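PDB 5ZDI: protein secretion chaperonin CsaA from Picrophilus torridus, which probably binds tRNA and may act as a chaperone in protein secretion. Local coordinates for residues I12-V20 and K32-Y43. Residues are numbered along the deposited sequence; the frame is centred on the assembly and turned at random.
Sequences IRVGIIKEV and KLKIYFGDIIGY
Ile16 and Tyr36 form an antiparallel hydrogen-bonded pair: Ile16 N reaches Tyr36 O at 3.0 Å, and Tyr36 N returns a nearly straight bond to Ile16 O. Further along, a classic beta bulge sets two residues, Lys18 and Glu19, opposite the single Lys34. Lys34 O takes a bond of 2.8 Å from Lys18 N and a weak one from Glu19 N, while Lys34 N closes on Glu19 O. The short segments 12-20 and 32-36 run antiparallel but twisted, their N-to-C directions 131° apart.

On the face that carries Ile17, Val20, Leu33 and Ile35, Ile17 CD1 meets Leu33 CD1 at 4.1 Å, and Leu33 CD2 lies beside both methyls of Val20. The Phe37 ring lies obliquely against strand 12-20, with CG anti to its own carbonyl carbon (chi1 -79°), and CE1 comes 3.6 Å from Gly15 CA; a CB on Gly15 would collide with this ring and with Ile35 CG2. On the face of Ile16 and Tyr36, Glu19 and Lys34 run side by side. At the bulge, Lys18 CG, anti to the carbonyl carbon (chi1 -54°), lies 4.0 Å from Tyr43 CE1 at the ring edge; the chain then bends away, and NZ bonds Asn60 OD1. Ile41, from the short, weakly bonded helix 38-41, lays CD1 over one face of the Arg13 guanidinium, 3.6 Å from Arg13 NH1. Arg13 NE forms a salt bridge with Asp11 OD1, and NH1 bonds Gly103 O. An alanine here would remove the guanidinium and is likely to leave Asp11 without its charged mate and Ile41 CD1 without the flat surface it rests on.

The two strands form a beta hairpin in the OB-type tRNA-binding fold. Strand 12-22 also pairs with strand 62-66, and strand 31-36 with strand 43-48; Leu33 and Ile35 pack on Val83 of strand 77-88, and Val14 meets Ala86 of the second subunit.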
ATOM      1  N   ILE A  12       2.641   1.828   8.479  1.00 17.21           N
ATOM      2  CA  ILE A  12       1.514   1.699   7.521  1.00 17.58           C
ATOM      3  C   ILE A  12       0.568   0.647   8.065  1.00 16.74           C
ATOM      4  O   ILE A  12       1.012  -0.506   8.384  1.00 16.53           O
ATOM      5  CB  ILE A  12       1.979   1.388   6.118  1.00 17.50           C
ATOM      6  CG1 ILE A  12       3.040   2.407   5.685  1.00 19.74           C
ATOM      7  CG2 ILE A  12       0.783   1.306   5.174  1.00 18.31           C
ATOM      8  CD1 ILE A  12       3.678   2.102   4.343  1.00 19.82           C
ATOM      9  N   ARG A  13      -0.699   1.046   8.250  1.00 16.64           N
ATOM     10  CA  ARG A  13      -1.738   0.127   8.785  1.00 16.71           C
ATOM     11  C   ARG A  13      -2.929  -0.075   7.909  1.00 16.19           C
ATOM     12  O   ARG A  13      -3.357   0.847   7.185  1.00 15.30           O
ATOM     13  CB  ARG A  13      -2.221   0.661  10.096  1.00 17.40           C
ATOM     14  CG  ARG A  13      -1.159   0.840  11.177  1.00 17.97           C
ATOM     15  CD  ARG A  13      -0.431  -0.464  11.558  1.00 16.76           C
ATOM     16  NE  ARG A  13       0.515  -0.069  12.630  1.00 17.54           N
ATOM     17  CZ  ARG A  13       0.259  -0.145  13.939  1.00 22.20           C
ATOM     18  NH1 ARG A  13      -0.749  -0.903  14.391  1.00 22.28           N
ATOM     19  NH2 ARG A  13       1.127   0.420  14.807  1.00 21.62           N
ATOM     20  N   VAL A  14      -3.617  -1.187   8.154  1.00 14.62           N
ATOM     21  CA  VAL A  14      -4.958  -1.368   7.674  1.00 16.07           C
ATOM     22  C   VAL A  14      -5.898  -0.565   8.551  1.00 16.55           C
ATOM     23  O   VAL A  14      -5.723  -0.509   9.786  1.00 16.91           O
ATOM     24  CB  VAL A  14      -5.342  -2.836   7.769  1.00 16.23           C
ATOM     25  CG1 VAL A  14      -6.772  -3.067   7.358  1.00 17.02           C
ATOM     26  CG2 VAL A  14      -4.375  -3.695   6.933  1.00 19.17           C
ATOM     27  N   GLY A  15      -6.810   0.113   7.899  1.00 16.03           N
ATOM     28  CA  GLY A  15      -7.863   0.861   8.584  1.00 14.73           C
ATOM     29  C   GLY A  15      -9.213   0.541   7.908  1.00 16.26           C
ATOM     30  O   GLY A  15      -9.191   0.053   6.820  1.00 15.73           O
ATOM     31  N   ILE A  16     -10.326   0.900   8.529  1.00 16.00           N
ATOM     32  CA  ILE A  16     -11.667   0.737   7.908  1.00 16.46           C
ATOM     33  C   ILE A  16     -12.383   2.068   8.022  1.00 16.40           C
ATOM     34  O   ILE A  16     -12.477   2.679   9.118  1.00 16.05           O
ATOM     35  CB  ILE A  16     -12.465  -0.411   8.545  1.00 18.17           C
ATOM     36  CG1 ILE A  16     -13.846  -0.571   7.888  1.00 18.69           C
ATOM     37  CG2 ILE A  16     -12.649  -0.188  10.033  1.00 17.62           C
ATOM     38  CD1 ILE A  16     -14.491  -1.918   8.115  1.00 21.68           C
ATOM     39  N   ILE A  17     -12.903   2.549   6.893  1.00 15.00           N
ATOM     40  CA  ILE A  17     -13.601   3.800   6.902  1.00 14.76           C
ATOM     41  C   ILE A  17     -14.984   3.609   7.569  1.00 16.96           C
ATOM     42  O   ILE A  17     -15.782   2.747   7.142  1.00 16.46           O
ATOM     43  CB  ILE A  17     -13.761   4.349   5.460  1.00 13.93           C
ATOM     44  CG1 ILE A  17     -12.376   4.660   4.845  1.00 13.87           C
ATOM     45  CG2 ILE A  17     -14.644   5.541   5.445  1.00 13.62           C
ATOM     46  CD1 ILE A  17     -12.368   4.915   3.354  1.00 15.26           C
ATOM     47  N   LYS A  18     -15.307   4.481   8.515  1.00 14.93           N
ATOM     48  CA  LYS A  18     -16.579   4.408   9.240  1.00 16.91           C
ATOM     49  C   LYS A  18     -17.542   5.549   8.986  1.00 18.31           C
ATOM     50  O   LYS A  18     -18.737   5.340   9.143  1.00 18.48           O
ATOM     51  CB  LYS A  18     -16.380   4.234  10.739  1.00 18.67           C
ATOM     52  CG  LYS A  18     -15.506   3.054  11.119  1.00 18.30           C
ATOM     53  CD  LYS A  18     -16.030   1.694  10.686  1.00 19.85           C
ATOM     54  CE  LYS A  18     -17.338   1.292  11.365  1.00 23.11           C
ATOM     55  NZ  LYS A  18     -17.579  -0.097  11.106  1.00 21.63           N
ATOM     56  N   GLU A  19     -17.066   6.708   8.636  1.00 17.70           N
ATOM     57  CA  GLU A  19     -17.901   7.860   8.319  1.00 18.35           C
ATOM     58  C   GLU A  19     -17.244   8.652   7.192  1.00 16.66           C
ATOM     59  O   GLU A  19     -15.986   8.693   7.084  1.00 16.92           O
ATOM     60  CB  GLU A  19     -18.043   8.786   9.520  1.00 23.51           C
ATOM     61  CG  GLU A  19     -18.748   8.162  10.671  1.00 31.64           C
ATOM     62  CD  GLU A  19     -19.319   9.223  11.623  1.00 34.62           C
ATOM     63  OE1 GLU A  19     -20.290   8.873  12.320  1.00 48.43           O
ATOM     64  OE2 GLU A  19     -18.794  10.366  11.623  1.00 38.26           O
ATOM     65  N   VAL A  20     -18.054   9.270   6.346  1.00 16.81           N
ATOM     66  CA  VAL A  20     -17.537  10.054   5.219  1.00 16.38           C
ATOM     67  C   VAL A  20     -18.375  11.315   5.113  1.00 18.71           C
ATOM     68  O   VAL A  20     -19.599  11.184   5.159  1.00 21.10           O
ATOM     69  CB  VAL A  20     -17.675   9.353   3.871  1.00 19.70           C
ATOM     70  CG1 VAL A  20     -17.004  10.198   2.744  1.00 18.45           C
ATOM     71  CG2 VAL A  20     -17.068   7.999   3.894  1.00 19.58           C
ATOM     72  N   LYS A  32     -13.756  14.296   3.980  1.00 16.05           N
ATOM     73  CA  LYS A  32     -13.345  14.013   5.380  1.00 19.06           C
ATOM     74  C   LYS A  32     -13.741  12.569   5.701  1.00 17.21           C
ATOM     75  O   LYS A  32     -14.900  12.155   5.595  1.00 19.07           O
ATOM     76  CB  LYS A  32     -14.002  14.998   6.378  1.00 17.29           C
ATOM     77  CG  LYS A  32     -13.691  16.431   6.187  1.00 22.54           C
ATOM     78  CD  LYS A  32     -14.692  17.157   7.139  1.00 26.19           C
ATOM     79  CE  LYS A  32     -14.273  18.543   7.292  1.00 32.88           C
ATOM     80  NZ  LYS A  32     -15.222  19.176   8.246  1.00 35.66           N
ATOM     81  N   LEU A  33     -12.767  11.777   6.119  1.00 16.68           N
ATOM     82  CA  LEU A  33     -12.949  10.408   6.492  1.00 16.45           C
ATOM     83  C   LEU A  33     -12.626  10.187   7.971  1.00 16.29           C
ATOM     84  O   LEU A  33     -11.640  10.711   8.462  1.00 16.51           O
ATOM     85  CB  LEU A  33     -11.908   9.522   5.749  1.00 15.30           C
ATOM     86  CG  LEU A  33     -11.822   9.648   4.265  1.00 14.93           C
ATOM     87  CD1 LEU A  33     -10.809   8.654   3.722  1.00 15.89           C
ATOM     88  CD2 LEU A  33     -13.169   9.339   3.665  1.00 13.27           C
ATOM     89  N   LYS A  34     -13.483   9.428   8.653  1.00 16.55           N
ATOM     90  CA  LYS A  34     -13.251   8.959  10.010  1.00 16.97           C
ATOM     91  C   LYS A  34     -13.004   7.457   9.908  1.00 16.84           C
ATOM     92  O   LYS A  34     -13.843   6.700   9.454  1.00 14.55           O
ATOM     93  CB  LYS A  34     -14.403   9.328  10.919  1.00 16.95           C
ATOM     94  CG  LYS A  34     -14.194   8.738  12.295  1.00 19.08           C
ATOM     95  CD  LYS A  34     -15.281   9.271  13.214  1.00 21.54           C
ATOM     96  CE  LYS A  34     -15.197   8.603  14.547  1.00 24.05           C
ATOM     97  NZ  LYS A  34     -16.086   9.446  15.398  1.00 24.22           N
ATOM     98  N   ILE A  35     -11.783   7.045  10.293  1.00 14.86           N
ATOM     99  CA  ILE A  35     -11.252   5.704   9.992  1.00 14.00           C
ATOM    100  C   ILE A  35     -10.845   5.040  11.321  1.00 14.77           C
ATOM    101  O   ILE A  35     -10.194   5.691  12.198  1.00 15.55           O
ATOM    102  CB  ILE A  35      -9.992   5.829   9.126  1.00 13.90           C
ATOM    103  CG1 ILE A  35     -10.287   6.689   7.918  1.00 14.71           C
ATOM    104  CG2 ILE A  35      -9.444   4.474   8.756  1.00 13.77           C
ATOM    105  CD1 ILE A  35      -9.135   6.939   7.001  1.00 16.95           C
ATOM    106  N   TYR A  36     -11.206   3.779  11.442  1.00 14.35           N
ATOM    107  CA  TYR A  36     -10.898   2.977  12.665  1.00 15.09           C
ATOM    108  C   TYR A  36      -9.686   2.145  12.377  1.00 13.22           C
ATOM    109  O   TYR A  36      -9.628   1.506  11.355  1.00 16.17           O
ATOM    110  CB  TYR A  36     -12.064   2.071  12.997  1.00 15.38           C
ATOM    111  CG  TYR A  36     -11.825   1.218  14.254  1.00 16.01           C
ATOM    112  CD1 TYR A  36     -11.640   1.821  15.506  1.00 17.59           C
ATOM    113  CD2 TYR A  36     -11.802  -0.191  14.181  1.00 18.38           C
ATOM    114  CE1 TYR A  36     -11.461   1.038  16.651  1.00 14.86           C
ATOM    115  CE2 TYR A  36     -11.537  -0.970  15.321  1.00 17.55           C
ATOM    116  CZ  TYR A  36     -11.386  -0.340  16.534  1.00 17.82           C
ATOM    117  OH  TYR A  36     -11.149  -1.121  17.660  1.00 18.75           O
ATOM    118  N   PHE A  37      -8.694   2.181  13.287  1.00 14.24           N
ATOM    119  CA  PHE A  37      -7.394   1.529  13.111  1.00 15.14           C
ATOM    120  C   PHE A  37      -7.143   0.537  14.270  1.00 17.06           C
ATOM    121  O   PHE A  37      -6.016   0.195  14.587  1.00 15.79           O
ATOM    122  CB  PHE A  37      -6.334   2.621  13.122  1.00 16.64           C
ATOM    123  CG  PHE A  37      -6.231   3.347  11.814  1.00 17.43           C
ATOM    124  CD1 PHE A  37      -5.574   2.761  10.716  1.00 16.00           C
ATOM    125  CD2 PHE A  37      -6.711   4.641  11.679  1.00 17.08           C
ATOM    126  CE1 PHE A  37      -5.478   3.399   9.490  1.00 16.16           C
ATOM    127  CE2 PHE A  37      -6.592   5.321  10.452  1.00 16.23           C
ATOM    128  CZ  PHE A  37      -6.006   4.711   9.374  1.00 16.98           C
ATOM    129  N   GLY A  38      -8.206   0.103  14.923  1.00 19.00           N
ATOM    130  CA  GLY A  38      -8.079  -0.986  15.918  1.00 19.66           C
ATOM    131  C   GLY A  38      -8.113  -0.401  17.338  1.00 18.44           C
ATOM    132  O   GLY A  38      -8.059   0.840  17.554  1.00 18.81           O
ATOM    133  N   ASP A  39      -7.987  -1.283  18.313  1.00 19.62           N
ATOM    134  CA  ASP A  39      -8.177  -0.979  19.732  0.50 22.24           C
ATOM    135  C   ASP A  39      -7.134  -0.077  20.357  1.00 22.36           C
ATOM    136  O   ASP A  39      -7.342   0.454  21.475  1.00 25.55           O
ATOM    137  CB  ASP A  39      -8.150  -2.268  20.597  0.50 22.63           C
ATOM    138  CG  ASP A  39      -9.313  -3.190  20.353  0.50 26.01           C
ATOM    139  OD1 ASP A  39     -10.478  -2.724  20.250  0.50 28.84           O
ATOM    140  OD2 ASP A  39      -9.052  -4.415  20.281  0.50 25.21           O
ATOM    141  N   ILE A  40      -5.937  -0.027  19.781  1.00 20.52           N
ATOM    142  CA  ILE A  40      -4.862   0.774  20.335  1.00 22.89           C
ATOM    143  C   ILE A  40      -4.802   2.163  19.681  1.00 23.06           C
ATOM    144  O   ILE A  40      -4.815   3.206  20.350  1.00 23.24           O
ATOM    145  CB  ILE A  40      -3.515   0.033  20.214  1.00 26.66           C
ATOM    146  CG1 ILE A  40      -3.570  -1.251  21.064  1.00 30.65           C
ATOM    147  CG2 ILE A  40      -2.366   0.926  20.634  1.00 25.90           C
ATOM    148  CD1 ILE A  40      -2.619  -2.339  20.586  1.00 35.68           C
ATOM    149  N   ILE A  41      -4.798   2.213  18.352  1.00 20.17           N
ATOM    150  CA  ILE A  41      -4.758   3.532  17.680  1.00 19.25           C
ATOM    151  C   ILE A  41      -6.098   4.310  17.785  1.00 18.81           C
ATOM    152  O   ILE A  41      -6.165   5.521  17.940  1.00 21.92           O
ATOM    153  CB  ILE A  41      -4.332   3.367  16.207  1.00 21.00           C
ATOM    154  CG1 ILE A  41      -2.898   2.784  16.218  1.00 21.47           C
ATOM    155  CG2 ILE A  41      -4.359   4.725  15.447  1.00 20.90           C
ATOM    156  CD1 ILE A  41      -2.466   2.261  14.873  1.00 19.66           C
ATOM    157  N   GLY A  42      -7.150   3.564  17.709  1.00 18.10           N
ATOM    158  CA  GLY A  42      -8.508   4.083  17.640  1.00 18.69           C
ATOM    159  C   GLY A  42      -8.849   4.785  16.341  1.00 18.37           C
ATOM    160  O   GLY A  42      -8.414   4.322  15.272  1.00 18.71           O
ATOM    161  N   TYR A  43      -9.646   5.874  16.442  1.00 17.58           N
ATOM    162  CA  TYR A  43     -10.116   6.601  15.256  1.00 17.44           C
ATOM    163  C   TYR A  43      -9.188   7.717  14.870  1.00 17.15           C
ATOM    164  O   TYR A  43      -8.666   8.442  15.725  1.00 18.25           O
ATOM    165  CB  TYR A  43     -11.513   7.192  15.533  1.00 18.81           C
ATOM    166  CG  TYR A  43     -12.565   6.135  15.592  1.00 17.89           C
ATOM    167  CD1 TYR A  43     -13.198   5.684  14.442  1.00 18.56           C
ATOM    168  CD2 TYR A  43     -12.912   5.524  16.789  1.00 16.92           C
ATOM    169  CE1 TYR A  43     -14.171   4.678  14.483  1.00 17.67           C
ATOM    170  CE2 TYR A  43     -13.859   4.502  16.811  1.00 17.35           C
ATOM    171  CZ  TYR A  43     -14.513   4.124  15.674  1.00 17.95           C
ATOM    172  OH  TYR A  43     -15.463   3.118  15.782  1.00 20.58           O
TER